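Local coordinates for maltose-binding protein MalE1 (Thermotoga maritima, PDB 6DTU) that binds maltotetraose in the cleft between its two lobes, probably as the maltose-binding component of a carbohydrate transport system, at residues I131-Q136 against A223-N228; G167-Q172 against A338-A343; F266-K271 against L276-F281. All coordinates share one frame; numbering follows the deposited sequence.

Contact 1: residues I131-Q136 against A223-N228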
ATOM      1  N   ILE A 131      -8.182 -10.865 -19.866  1.00 20.12           N
ATOM      2  CA  ILE A 131      -7.360 -10.652 -21.055  1.00 19.17           C
ATOM      3  C   ILE A 131      -8.226 -10.452 -22.294  1.00 20.64           C
ATOM      4  O   ILE A 131      -7.968  -9.557 -23.106  1.00 18.20           O
ATOM      5  CB  ILE A 131      -6.348 -11.796 -21.233  1.00 19.16           C
ATOM      6  CG1 ILE A 131      -5.284 -11.711 -20.141  1.00 22.38           C
ATOM      7  CG2 ILE A 131      -5.724 -11.737 -22.617  1.00 21.20           C
ATOM      8  CD1 ILE A 131      -4.442 -12.965 -20.009  1.00 24.48           C
ATOM      9  N   GLU A 132      -9.266 -11.277 -22.455  1.00 18.39           N
ATOM     10  CA  GLU A 132     -10.153 -11.155 -23.611  1.00 17.68           C
ATOM     11  C   GLU A 132     -10.889  -9.818 -23.595  1.00 18.50           C
ATOM     12  O   GLU A 132     -10.964  -9.121 -24.613  1.00 20.36           O
ATOM     13  CB  GLU A 132     -11.157 -12.305 -23.602  1.00 20.83           C
ATOM     14  CG  GLU A 132     -12.274 -12.186 -24.636  1.00 30.43           C
ATOM     15  CD  GLU A 132     -12.744 -13.549 -25.119  1.00 23.66           C
ATOM     16  OE1 GLU A 132     -13.229 -14.335 -24.285  1.00 35.46           O
ATOM     17  OE2 GLU A 132     -12.585 -13.855 -26.322  1.00 36.03           O
ATOM     18  N   ILE A 133     -11.435  -9.448 -22.440  1.00 20.23           N
ATOM     19  CA  ILE A 133     -12.172  -8.190 -22.327  1.00 20.24           C
ATOM     20  C   ILE A 133     -11.266  -7.002 -22.621  1.00 20.91           C
ATOM     21  O   ILE A 133     -11.666  -6.052 -23.300  1.00 19.22           O
ATOM     22  CB  ILE A 133     -12.842  -8.090 -20.944  1.00 19.12           C
ATOM     23  CG1 ILE A 133     -13.934  -9.146 -20.828  1.00 22.14           C
ATOM     24  CG2 ILE A 133     -13.449  -6.722 -20.709  1.00 21.38           C
ATOM     25  CD1 ILE A 133     -14.452  -9.308 -19.425  1.00 27.21           C
ATOM     26  N   ALA A 134     -10.042  -7.022 -22.096  1.00 18.76           N
ATOM     27  CA  ALA A 134      -9.109  -5.928 -22.343  1.00 17.98           C
ATOM     28  C   ALA A 134      -8.748  -5.830 -23.818  1.00 18.38           C
ATOM     29  O   ALA A 134      -8.679  -4.728 -24.375  1.00 18.03           O
ATOM     30  CB  ALA A 134      -7.859  -6.118 -21.498  1.00 18.12           C
ATOM     31  N   LYS A 135      -8.482  -6.970 -24.459  1.00 20.88           N
ATOM     32  CA  LYS A 135      -8.198  -6.959 -25.891  1.00 22.51           C
ATOM     33  C   LYS A 135      -9.367  -6.375 -26.670  1.00 18.89           C
ATOM     34  O   LYS A 135      -9.175  -5.568 -27.588  1.00 23.22           O
ATOM     35  CB  LYS A 135      -7.928  -8.377 -26.387  1.00 20.58           C
ATOM     36  CG  LYS A 135      -6.608  -8.968 -25.980  1.00 26.09           C
ATOM     37  CD  LYS A 135      -6.448 -10.404 -26.495  1.00 27.38           C
ATOM     38  CE  LYS A 135      -5.084 -10.977 -26.141  1.00 31.37           C
ATOM     39  NZ  LYS A 135      -4.994 -12.419 -26.520  1.00 37.61           N
ATOM     40  N   GLN A 136     -10.592  -6.775 -26.316  1.00 20.79           N
ATOM     41  CA  GLN A 136     -11.767  -6.245 -26.995  1.00 20.89           C
ATOM     42  C   GLN A 136     -11.851  -4.730 -26.852  1.00 22.10           C
ATOM     43  O   GLN A 136     -12.098  -4.019 -27.830  1.00 22.90           O
ATOM     44  CB  GLN A 136     -13.025  -6.937 -26.477  1.00 21.00           C
ATOM     45  CG  GLN A 136     -14.283  -6.477 -27.199  1.00 29.04           C
ATOM     46  CD  GLN A 136     -15.569  -7.038 -26.623  1.00 33.87           C
ATOM     47  OE1 GLN A 136     -15.556  -7.916 -25.759  1.00 33.82           O
ATOM     48  NE2 GLN A 136     -16.692  -6.584 -27.164  1.00 33.63           N
ATOM     49  N   ALA A 223      -9.611   4.179 -19.011  1.00 17.26           N
ATOM     50  CA  ALA A 223      -9.173   2.825 -18.703  1.00 16.37           C
ATOM     51  C   ALA A 223     -10.329   2.008 -18.138  1.00 15.05           C
ATOM     52  O   ALA A 223     -11.029   2.441 -17.216  1.00 16.02           O
ATOM     53  CB  ALA A 223      -7.941   2.781 -17.781  1.00 17.02           C
ATOM     54  N   ALA A 224     -10.512   0.812 -18.684  1.00 16.60           N
ATOM     55  CA  ALA A 224     -11.646  -0.006 -18.287  1.00 14.90           C
ATOM     56  C   ALA A 224     -11.393  -0.732 -16.969  1.00 13.98           C
ATOM     57  O   ALA A 224     -12.310  -0.853 -16.149  1.00 16.44           O
ATOM     58  CB  ALA A 224     -11.985  -0.988 -19.399  1.00 15.91           C
ATOM     59  N   MET A 225     -10.178  -1.249 -16.765  1.00 15.41           N
ATOM     60  CA  MET A 225      -9.858  -2.065 -15.602  1.00 16.03           C
ATOM     61  C   MET A 225      -8.442  -1.773 -15.149  1.00 16.14           C
ATOM     62  O   MET A 225      -7.525  -1.707 -15.975  1.00 16.01           O
ATOM     63  CB  MET A 225      -9.900  -3.550 -15.961  1.00 16.01           C
ATOM     64  CG  MET A 225     -11.293  -4.031 -16.332  1.00 15.29           C
ATOM     65  SD  MET A 225     -11.349  -5.755 -16.885  1.00 17.27           S
ATOM     66  CE  MET A 225     -10.401  -5.714 -18.407  1.00 18.63           C
ATOM     67  N   ILE A 226      -8.259  -1.677 -13.831  1.00 15.51           N
ATOM     68  CA  ILE A 226      -6.935  -1.533 -13.243  1.00 15.90           C
ATOM     69  C   ILE A 226      -6.806  -2.414 -12.010  1.00 13.81           C
ATOM     70  O   ILE A 226      -7.789  -2.931 -11.471  1.00 15.92           O
ATOM     71  CB  ILE A 226      -6.595  -0.074 -12.883  1.00 13.64           C
ATOM     72  CG1 ILE A 226      -7.545   0.439 -11.798  1.00 12.92           C
ATOM     73  CG2 ILE A 226      -6.618   0.800 -14.139  1.00 16.38           C
ATOM     74  CD1 ILE A 226      -7.203   1.852 -11.352  1.00 12.13           C
ATOM     75  N   ILE A 227      -5.567  -2.601 -11.572  1.00 14.31           N
ATOM     76  CA  ILE A 227      -5.292  -3.196 -10.269  1.00 14.04           C
ATOM     77  C   ILE A 227      -4.659  -2.128  -9.393  1.00 14.38           C
ATOM     78  O   ILE A 227      -3.512  -1.726  -9.613  1.00 13.86           O
ATOM     79  CB  ILE A 227      -4.424  -4.455 -10.360  1.00 12.66           C
ATOM     80  CG1 ILE A 227      -5.202  -5.552 -11.089  1.00 15.71           C
ATOM     81  CG2 ILE A 227      -4.103  -4.937  -8.950  1.00 15.36           C
ATOM     82  CD1 ILE A 227      -4.409  -6.845 -11.296  1.00 17.12           C
ATOM     83  N   ASN A 228      -5.415  -1.665  -8.398  1.00 13.39           N
ATOM     84  CA  ASN A 228      -4.998  -0.551  -7.558  1.00 13.22           C
ATOM     85  C   ASN A 228      -5.744  -0.652  -6.233  1.00 13.97           C
ATOM     86  O   ASN A 228      -6.630  -1.489  -6.063  1.00 12.81           O
ATOM     87  CB  ASN A 228      -5.303   0.782  -8.246  1.00 13.75           C
ATOM     88  CG  ASN A 228      -4.468   1.932  -7.713  1.00 14.20           C
ATOM     89  OD1 ASN A 228      -3.634   1.768  -6.825  1.00 13.02           O
ATOM     90  ND2 ASN A 228      -4.682   3.109  -8.272  1.00 13.67           N
TER
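On the strand that sends M225 across to I133 and A134, the side-chain ND2 of N228 is hydrogen-bonded to OH of Y211 and OH of Y236, which fix that side chain at the far end of the segment. The meeting with helix 127-140 is made at the other end, and it is wholly apolar. The backbones stay well apart, with CA of A134 and CA of A224 7.6 Å from each other, and the side chain of M225 spans the interval. Its CG lies anti to the carbonyl carbon (chi1 -66°), the next bond is extended, and the chain then bends at chi3 (-65°), which swings the terminal methyl into the notch between two consecutive helix residues. There CE of M225 lies 4.0 Å from CG2 of I133 and equally far from CB of A134. The same CE comes within 3.9 Å of the backbone N of A134, so the methyl rests against the helix wall itself. The side chains of I133 and M225 cross at about a right angle. F148 of strand 146-149 touches both M225 and A134, and L113 and Y115 of strand 112-116 pack against M225 as well. This is helix-on-sheet packing within one lobe of a periplasmic binding protein: helix 127-140 packs against one face of the four-stranded mixed sheet, at strands 146-149 and 223-228. With no hydrogen bond or charge pair between the segments, the join rests on dispersion and on the exclusion of water, with one methionine methyl supplying the strand's side of it.

Contact 2: residues G167-Q172 against A338-A343. With GLC (alpha-D-glucopyranose), chain C; GLC (alpha-D-glucopyranose), chain B.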
ATOM      1  N   GLY A 167       4.981 -17.995  -4.679  1.00 16.88           N
ATOM      2  CA  GLY A 167       6.133 -17.216  -4.278  1.00 18.44           C
ATOM      3  C   GLY A 167       5.936 -16.639  -2.893  1.00 17.56           C
ATOM      4  O   GLY A 167       4.826 -16.607  -2.373  1.00 18.23           O
ATOM      5  N   TYR A 168       7.031 -16.211  -2.270  1.00 15.87           N
ATOM      6  CA  TYR A 168       6.951 -15.568  -0.956  1.00 17.66           C
ATOM      7  C   TYR A 168       8.177 -14.687  -0.777  1.00 19.25           C
ATOM      8  O   TYR A 168       9.188 -14.874  -1.453  1.00 17.70           O
ATOM      9  CB  TYR A 168       6.793 -16.584   0.187  1.00 19.24           C
ATOM     10  CG  TYR A 168       7.882 -17.641   0.251  1.00 21.47           C
ATOM     11  CD1 TYR A 168       9.091 -17.385   0.888  1.00 19.39           C
ATOM     12  CD2 TYR A 168       7.698 -18.893  -0.321  1.00 20.20           C
ATOM     13  CE1 TYR A 168      10.097 -18.352   0.949  1.00 19.73           C
ATOM     14  CE2 TYR A 168       8.697 -19.856  -0.261  1.00 18.67           C
ATOM     15  CZ  TYR A 168       9.887 -19.579   0.367  1.00 18.63           C
ATOM     16  OH  TYR A 168      10.864 -20.543   0.409  1.00 21.09           O
ATOM     17  N   VAL A 169       8.072 -13.704   0.123  1.00 16.89           N
ATOM     18  CA  VAL A 169       9.217 -12.840   0.409  1.00 17.73           C
ATOM     19  C   VAL A 169      10.174 -13.596   1.321  1.00 18.49           C
ATOM     20  O   VAL A 169      11.205 -14.102   0.871  1.00 16.96           O
ATOM     21  CB  VAL A 169       8.798 -11.487   1.023  1.00 17.04           C
ATOM     22  CG1 VAL A 169      10.029 -10.573   1.187  1.00 15.87           C
ATOM     23  CG2 VAL A 169       7.741 -10.821   0.156  1.00 19.31           C
ATOM     24  N   PHE A 170       9.823 -13.697   2.600  1.00 17.73           N
ATOM     25  CA  PHE A 170      10.575 -14.447   3.589  1.00 19.23           C
ATOM     26  C   PHE A 170       9.689 -15.594   4.058  1.00 18.48           C
ATOM     27  O   PHE A 170       8.490 -15.401   4.302  1.00 20.45           O
ATOM     28  CB  PHE A 170      10.917 -13.537   4.787  1.00 17.48           C
ATOM     29  CG  PHE A 170      11.694 -12.282   4.415  1.00 18.16           C
ATOM     30  CD1 PHE A 170      12.854 -12.364   3.679  1.00 17.56           C
ATOM     31  CD2 PHE A 170      11.262 -11.029   4.824  1.00 21.37           C
ATOM     32  CE1 PHE A 170      13.578 -11.217   3.347  1.00 17.49           C
ATOM     33  CE2 PHE A 170      11.967  -9.869   4.483  1.00 19.22           C
ATOM     34  CZ  PHE A 170      13.125  -9.960   3.749  1.00 17.43           C
ATOM     35  N   LYS A 171      10.277 -16.779   4.194  1.00 18.22           N
ATOM     36  CA  LYS A 171       9.491 -17.954   4.537  1.00 19.77           C
ATOM     37  C   LYS A 171       8.824 -17.767   5.892  1.00 19.11           C
ATOM     38  O   LYS A 171       9.473 -17.403   6.876  1.00 20.23           O
ATOM     39  CB  LYS A 171      10.381 -19.199   4.550  1.00 21.32           C
ATOM     40  CG  LYS A 171       9.624 -20.515   4.765  1.00 22.21           C
ATOM     41  CD  LYS A 171       8.753 -20.855   3.568  1.00 25.97           C
ATOM     42  CE  LYS A 171       7.992 -22.145   3.791  1.00 30.24           C
ATOM     43  NZ  LYS A 171       7.494 -22.706   2.507  1.00 33.46           N
ATOM     44  N   GLN A 172       7.514 -17.966   5.923  1.00 20.73           N
ATOM     45  CA  GLN A 172       6.776 -17.934   7.174  1.00 24.91           C
ATOM     46  C   GLN A 172       6.997 -19.270   7.871  1.00 28.61           C
ATOM     47  O   GLN A 172       6.685 -20.324   7.307  1.00 28.10           O
ATOM     48  CB  GLN A 172       5.289 -17.707   6.900  1.00 26.02           C
ATOM     49  CG  GLN A 172       4.437 -17.577   8.161  1.00 32.04           C
ATOM     50  CD  GLN A 172       4.870 -16.410   9.031  1.00 29.88           C
ATOM     51  OE1 GLN A 172       4.612 -15.251   8.702  1.00 35.46           O
ATOM     52  NE2 GLN A 172       5.542 -16.709  10.142  1.00 27.96           N
ATOM     53  N   ALA A 338      13.520  -3.640   3.630  1.00 17.02           N
ATOM     54  CA  ALA A 338      14.073  -2.518   2.876  1.00 15.00           C
ATOM     55  C   ALA A 338      14.932  -3.006   1.713  1.00 18.80           C
ATOM     56  O   ALA A 338      15.048  -2.325   0.692  1.00 27.73           O
ATOM     57  CB  ALA A 338      14.900  -1.617   3.799  1.00 19.81           C
ATOM     58  N   ALA A 339      15.536  -4.179   1.852  1.00 20.07           N
ATOM     59  CA  ALA A 339      16.366  -4.743   0.794  1.00 20.77           C
ATOM     60  C   ALA A 339      15.554  -5.355  -0.344  1.00 19.93           C
ATOM     61  O   ALA A 339      16.140  -5.810  -1.328  1.00 21.11           O
ATOM     62  CB  ALA A 339      17.290  -5.815   1.376  1.00 22.96           C
ATOM     63  N   VAL A 340      14.233  -5.398  -0.243  1.00 18.80           N
ATOM     64  CA  VAL A 340      13.457  -6.212  -1.174  1.00 16.85           C
ATOM     65  C   VAL A 340      12.965  -5.410  -2.371  1.00 17.83           C
ATOM     66  O   VAL A 340      13.081  -5.852  -3.517  1.00 16.81           O
ATOM     67  CB  VAL A 340      12.306  -6.931  -0.429  1.00 18.20           C
ATOM     68  CG1 VAL A 340      11.344  -7.583  -1.431  1.00 15.09           C
ATOM     69  CG2 VAL A 340      12.869  -7.972   0.541  1.00 17.79           C
ATOM     70  N   TRP A 341      12.394  -4.226  -2.126  1.00 14.90           N
ATOM     71  CA  TRP A 341      11.589  -3.549  -3.137  1.00 14.43           C
ATOM     72  C   TRP A 341      12.405  -3.179  -4.366  1.00 17.49           C
ATOM     73  O   TRP A 341      11.966  -3.401  -5.496  1.00 16.63           O
ATOM     74  CB  TRP A 341      10.982  -2.287  -2.531  1.00 13.70           C
ATOM     75  CG  TRP A 341      10.149  -2.529  -1.295  1.00 16.76           C
ATOM     76  CD1 TRP A 341      10.490  -2.210  -0.012  1.00 14.01           C
ATOM     77  CD2 TRP A 341       8.835  -3.105  -1.228  1.00 16.17           C
ATOM     78  NE1 TRP A 341       9.480  -2.542   0.844  1.00 14.90           N
ATOM     79  CE2 TRP A 341       8.447  -3.095   0.135  1.00 14.78           C
ATOM     80  CE3 TRP A 341       7.952  -3.627  -2.183  1.00 14.34           C
ATOM     81  CZ2 TRP A 341       7.215  -3.570   0.567  1.00 15.94           C
ATOM     82  CZ3 TRP A 341       6.724  -4.104  -1.755  1.00 15.16           C
ATOM     83  CH2 TRP A 341       6.373  -4.089  -0.386  1.00 15.47           C
ATOM     84  N   ALA A 342      13.558  -2.537  -4.167  1.00 16.01           N
ATOM     85  CA  ALA A 342      14.320  -2.037  -5.310  1.00 17.68           C
ATOM     86  C   ALA A 342      14.843  -3.173  -6.187  1.00 15.93           C
ATOM     87  O   ALA A 342      14.839  -3.059  -7.415  1.00 17.27           O
ATOM     88  CB  ALA A 342      15.459  -1.123  -4.844  1.00 17.81           C
ATOM     89  N   ALA A 343      15.323  -4.265  -5.577  1.00 15.20           N
ATOM     90  CA  ALA A 343      15.777  -5.417  -6.359  1.00 16.22           C
ATOM     91  C   ALA A 343      14.644  -6.013  -7.188  1.00 16.91           C
ATOM     92  O   ALA A 343      14.830  -6.356  -8.360  1.00 18.23           O
ATOM     93  CB  ALA A 343      16.344  -6.478  -5.415  1.00 17.37           C
TER
HETATM   94  C1  GLC C   3       4.827  -0.246  -0.669  1.00 13.65           C
HETATM   95  C2  GLC C   3       5.603  -0.070   0.576  1.00 12.84           C
HETATM   96  C3  GLC C   3       6.673   0.965   0.422  1.00 13.47           C
HETATM   97  C4  GLC C   3       7.625   0.621  -0.656  1.00 14.09           C
HETATM   98  C5  GLC C   3       6.881   0.439  -2.002  1.00 14.09           C
HETATM   99  C6  GLC C   3       7.726  -0.043  -3.015  1.00 12.87           C
HETATM  100  O2  GLC C   3       4.696   0.357   1.631  1.00 14.74           O
HETATM  101  O3  GLC C   3       7.401   1.105   1.684  1.00 14.87           O
HETATM  102  O4  GLC C   3       8.565   1.724  -0.786  1.00 14.08           O
HETATM  103  O5  GLC C   3       5.736  -0.599  -1.780  1.00 13.14           O
HETATM  104  O6  GLC C   3       6.978  -0.125  -4.210  1.00 17.47           O
HETATM  105  C1  GLC B   4       9.850   1.439  -0.273  1.00 15.45           C
HETATM  106  C2  GLC B   4      10.371   2.657   0.379  1.00 14.03           C
HETATM  107  C3  GLC B   4      10.676   3.706  -0.621  1.00 15.58           C
HETATM  108  C4  GLC B   4      11.638   3.235  -1.666  1.00 18.96           C
HETATM  109  C5  GLC B   4      11.052   2.038  -2.448  1.00 15.97           C
HETATM  110  C6  GLC B   4      11.944   1.489  -3.431  1.00 20.45           C
HETATM  111  O2  GLC B   4       9.338   3.161   1.335  1.00 16.85           O
HETATM  112  O3  GLC B   4      11.247   4.842   0.104  1.00 18.17           O
HETATM  113  O4  GLC B   4      11.911   4.312  -2.574  1.00 21.96           O
HETATM  114  O5  GLC B   4      10.735   0.977  -1.370  1.00 18.28           O
HETATM  115  O6  GLC B   4      13.119   1.046  -2.794  1.00 23.61           O
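V340 makes the apolar part of the contact, with a single methyl meeting two neighbours at once. Its CG2 lies 3.8 Å from CZ of F170 and 3.9 Å from CG1 of V169, while V340 CG1 is 4.2 Å from the same V169 methyl. The side chains of F170 and V340 run antiparallel past one another, and CG2 approaches the phenyl ring obliquely. Within its own segment V169 holds CG1 anti to the backbone N (chi1 -175°), which puts this methyl over the centre of the F170 ring, 3.8 Å above its plane. V169, F170 and V340 thus form one buried hydrophobic cluster, widened by F163 and F155 of helix 155-164 and by I373 of helix 358-374. The cluster backs the sugar cleft of the periplasmic binding protein fold: the next residue, W341 of helix 341-352, already faces the bound oligosaccharide.

The second kind of contact is carbohydrate stacking. The chain C glucose lies over one face of the W341 indole, its C4 offset toward the rim, and its ring O5 is 3.6 Å from CZ3 of W341. The chain B glucose, joined to it through a glycosidic O4, meets the indole obliquely, with its O5 3.5 Å from the ring atom CD1 of W341. Putting an alanine here would probably deprive the chain C glucose of the flat surface it rests on and open a gap beside F260, whose ring meets the indole. A342 adds a lighter touch, CB to O6 of the chain B glucose at 3.8 Å.

Hydrogen bonds to glucose include those of D64 OD1, W65 NE1 and Q40 O, and D64 also touches W341.

Contact 3: residues F266-K271 against L276-F281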
ATOM      1  N   PHE A 266       0.157   6.358  11.857  1.00 12.92           N
ATOM      2  CA  PHE A 266       0.876   7.550  12.275  1.00 13.73           C
ATOM      3  C   PHE A 266       2.042   7.132  13.161  1.00 15.65           C
ATOM      4  O   PHE A 266       1.843   6.451  14.174  1.00 14.61           O
ATOM      5  CB  PHE A 266      -0.060   8.454  13.084  1.00 12.92           C
ATOM      6  CG  PHE A 266      -1.253   8.980  12.310  1.00 15.17           C
ATOM      7  CD1 PHE A 266      -1.220  10.261  11.752  1.00 12.67           C
ATOM      8  CD2 PHE A 266      -2.410   8.214  12.148  1.00 14.44           C
ATOM      9  CE1 PHE A 266      -2.322  10.776  11.023  1.00 13.38           C
ATOM     10  CE2 PHE A 266      -3.514   8.719  11.410  1.00 12.98           C
ATOM     11  CZ  PHE A 266      -3.462  10.000  10.853  1.00 11.94           C
ATOM     12  N   MET A 267       3.246   7.583  12.809  1.00 11.10           N
ATOM     13  CA  MET A 267       4.461   7.280  13.554  1.00 11.52           C
ATOM     14  C   MET A 267       5.083   8.576  14.048  1.00 12.94           C
ATOM     15  O   MET A 267       4.967   9.605  13.396  1.00 12.28           O
ATOM     16  CB  MET A 267       5.445   6.549  12.677  1.00 10.31           C
ATOM     17  CG  MET A 267       4.976   5.149  12.370  1.00 12.15           C
ATOM     18  SD  MET A 267       5.697   4.468  10.878  1.00 13.60           S
ATOM     19  CE  MET A 267       4.698   5.233   9.593  1.00 13.43           C
ATOM     20  N   VAL A 268       5.750   8.524  15.204  1.00 11.80           N
ATOM     21  CA  VAL A 268       6.313   9.698  15.867  1.00 12.15           C
ATOM     22  C   VAL A 268       7.835   9.672  15.735  1.00 13.08           C
ATOM     23  O   VAL A 268       8.465   8.632  15.943  1.00 12.92           O
ATOM     24  CB  VAL A 268       5.886   9.766  17.346  1.00 12.86           C
ATOM     25  CG1 VAL A 268       6.590  10.936  18.058  1.00 14.41           C
ATOM     26  CG2 VAL A 268       4.378   9.909  17.444  1.00 15.65           C
ATOM     27  N   ASN A 269       8.415  10.819  15.381  1.00 13.91           N
ATOM     28  CA  ASN A 269       9.863  10.955  15.237  1.00 13.98           C
ATOM     29  C   ASN A 269      10.521  10.907  16.616  1.00 13.60           C
ATOM     30  O   ASN A 269      10.323  11.813  17.434  1.00 13.96           O
ATOM     31  CB  ASN A 269      10.124  12.313  14.600  1.00 12.27           C
ATOM     32  CG  ASN A 269      11.597  12.596  14.319  1.00 15.17           C
ATOM     33  OD1 ASN A 269      12.496  11.841  14.677  1.00 16.39           O
ATOM     34  ND2 ASN A 269      11.840  13.717  13.662  1.00 14.56           N
ATOM     35  N   ALA A 270      11.353   9.880  16.855  1.00 13.64           N
ATOM     36  CA  ALA A 270      12.035   9.751  18.139  1.00 14.33           C
ATOM     37  C   ALA A 270      13.078  10.838  18.359  1.00 16.14           C
ATOM     38  O   ALA A 270      13.511  11.039  19.507  1.00 18.38           O
ATOM     39  CB  ALA A 270      12.688   8.377  18.279  1.00 14.89           C
ATOM     40  N   LYS A 271      13.482  11.539  17.308  1.00 15.25           N
ATOM     41  CA  LYS A 271      14.454  12.608  17.459  1.00 19.33           C
ATOM     42  C   LYS A 271      13.791  13.955  17.673  1.00 16.46           C
ATOM     43  O   LYS A 271      14.491  14.941  17.893  1.00 16.37           O
ATOM     44  CB  LYS A 271      15.398  12.676  16.260  1.00 17.64           C
ATOM     45  CG  LYS A 271      16.059  11.335  15.889  1.00 19.05           C
ATOM     46  CD  LYS A 271      16.817  10.723  17.044  1.00 21.12           C
ATOM     47  CE  LYS A 271      17.485   9.421  16.617  1.00 22.19           C
ATOM     48  NZ  LYS A 271      18.094   8.721  17.789  1.00 24.78           N
ATOM     49  N   LEU A 276       6.607  14.130  22.839  1.00 13.29           N
ATOM     50  CA  LEU A 276       5.558  13.926  23.829  1.00 11.65           C
ATOM     51  C   LEU A 276       4.256  14.571  23.375  1.00 11.37           C
ATOM     52  O   LEU A 276       3.179  13.983  23.517  1.00 14.96           O
ATOM     53  CB  LEU A 276       5.991  14.491  25.181  1.00 14.13           C
ATOM     54  CG  LEU A 276       7.142  13.779  25.868  1.00 17.81           C
ATOM     55  CD1 LEU A 276       7.532  14.526  27.125  1.00 16.37           C
ATOM     56  CD2 LEU A 276       6.766  12.359  26.197  1.00 17.04           C
ATOM     57  N   LEU A 277       4.335  15.778  22.819  1.00 14.01           N
ATOM     58  CA  LEU A 277       3.129  16.438  22.326  1.00 13.21           C
ATOM     59  C   LEU A 277       2.561  15.722  21.104  1.00 11.95           C
ATOM     60  O   LEU A 277       1.330  15.638  20.953  1.00 13.14           O
ATOM     61  CB  LEU A 277       3.424  17.909  22.027  1.00 13.14           C
ATOM     62  CG  LEU A 277       2.265  18.765  21.523  1.00 14.40           C
ATOM     63  CD1 LEU A 277       1.092  18.809  22.507  1.00 14.85           C
ATOM     64  CD2 LEU A 277       2.772  20.175  21.201  1.00 14.07           C
ATOM     65  N   ALA A 278       3.438  15.184  20.239  1.00 11.57           N
ATOM     66  CA  ALA A 278       2.996  14.424  19.071  1.00 11.66           C
ATOM     67  C   ALA A 278       2.224  13.185  19.493  1.00 13.02           C
ATOM     68  O   ALA A 278       1.160  12.889  18.937  1.00 13.98           O
ATOM     69  CB  ALA A 278       4.198  14.031  18.201  1.00 13.34           C
ATOM     70  N   ILE A 279       2.741  12.460  20.487  1.00 12.47           N
ATOM     71  CA  ILE A 279       2.018  11.303  20.998  1.00 11.43           C
ATOM     72  C   ILE A 279       0.653  11.722  21.543  1.00 13.72           C
ATOM     73  O   ILE A 279      -0.364  11.063  21.281  1.00 14.19           O
ATOM     74  CB  ILE A 279       2.873  10.549  22.041  1.00 12.09           C
ATOM     75  CG1 ILE A 279       4.061   9.887  21.354  1.00 12.08           C
ATOM     76  CG2 ILE A 279       2.032   9.468  22.715  1.00 14.79           C
ATOM     77  CD1 ILE A 279       5.108   9.335  22.373  1.00 13.64           C
ATOM     78  N   GLU A 280       0.602  12.831  22.294  1.00 14.97           N
ATOM     79  CA  GLU A 280      -0.667  13.308  22.844  1.00 14.86           C
ATOM     80  C   GLU A 280      -1.673  13.618  21.745  1.00 15.44           C
ATOM     81  O   GLU A 280      -2.856  13.287  21.852  1.00 15.85           O
ATOM     82  CB  GLU A 280      -0.440  14.554  23.703  1.00 15.76           C
ATOM     83  CG  GLU A 280      -1.747  15.221  24.221  1.00 18.19           C
ATOM     84  CD  GLU A 280      -2.441  14.449  25.351  1.00 19.27           C
ATOM     85  OE1 GLU A 280      -1.860  13.477  25.894  1.00 21.80           O
ATOM     86  OE2 GLU A 280      -3.585  14.824  25.706  1.00 21.24           O
ATOM     87  N   PHE A 281      -1.231  14.322  20.713  1.00 15.11           N
ATOM     88  CA  PHE A 281      -2.070  14.595  19.553  1.00 12.58           C
ATOM     89  C   PHE A 281      -2.624  13.307  18.938  1.00 15.29           C
ATOM     90  O   PHE A 281      -3.816  13.222  18.611  1.00 13.15           O
ATOM     91  CB  PHE A 281      -1.221  15.391  18.574  1.00 14.71           C
ATOM     92  CG  PHE A 281      -1.854  15.640  17.265  1.00 13.50           C
ATOM     93  CD1 PHE A 281      -2.774  16.642  17.107  1.00 14.66           C
ATOM     94  CD2 PHE A 281      -1.496  14.892  16.172  1.00 13.29           C
ATOM     95  CE1 PHE A 281      -3.331  16.894  15.870  1.00 15.70           C
ATOM     96  CE2 PHE A 281      -2.063  15.119  14.941  1.00 13.05           C
ATOM     97  CZ  PHE A 281      -2.970  16.115  14.786  1.00 14.34           C
TER
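Strand 260-268 passes close to helix 275-286 at V268, CA of V268 being 6.6 Å from CA of A278, and no hydrogen bond joins the two backbones. V268 carries the contact from the strand, and its two branches divide the work. CG1, set anti to the backbone N (chi1 175°), rests 3.9 Å from CB of A278. CG2 reaches the next residue of the helix, 3.9 Å from CG1 of I279, and also brushes A278 CB at 4.2 Å. The side chains of V268 and I279 cross at about a right angle. The small side chain of A278 probably permits this close approach of strand and helix.

Strand and helix are successive elements: 260-268 belongs to the mixed sheet of the lobe that holds the N-terminus, and after a short loop the chain folds back as helix 275-286 across a face of that sheet, so that consecutive strand and helix pack together in the alpha/beta lobe of a periplasmic binding protein. The helix is also seated on neighbouring strands, A278 touching I58 and L5, while L282 of the helix touches V268 and F266. F281 meets F24 edge-to-face, tying helix 14-28 to the same layer.

Following V268, the chain forms an Asx turn. OD1 of N269 accepts a bond from the backbone N of K271, 2.8 Å away, with an angle of 152° at the hydrogen; the donor stands well above the carbonyl plane, 51° out of it. The other end of the same amide is satisfied too, ND2 of N269 giving its hydrogen bond to the carbonyl O of A56.

In the fold
All three contacts are apolar across their segments and largely buried, but they serve different parts of the two-lobed fold. The touching residues of contact 2 are all buried, whereas contacts 1 and 3 each include a partly exposed isoleucine, I133 or I279, on the helix side. Contacts 1 and 3 each set a helix on a strand of a mixed sheet, in different sheets and on opposite sides of the chain's centre. Contact 3 joins neighbours in sequence and is nested inside the long loop closed by contact 2. Contact 2 lies nearest the middle and combines aliphatic packing with bound sugar. The Asx turn gives contact 3 a polar feature at its edge.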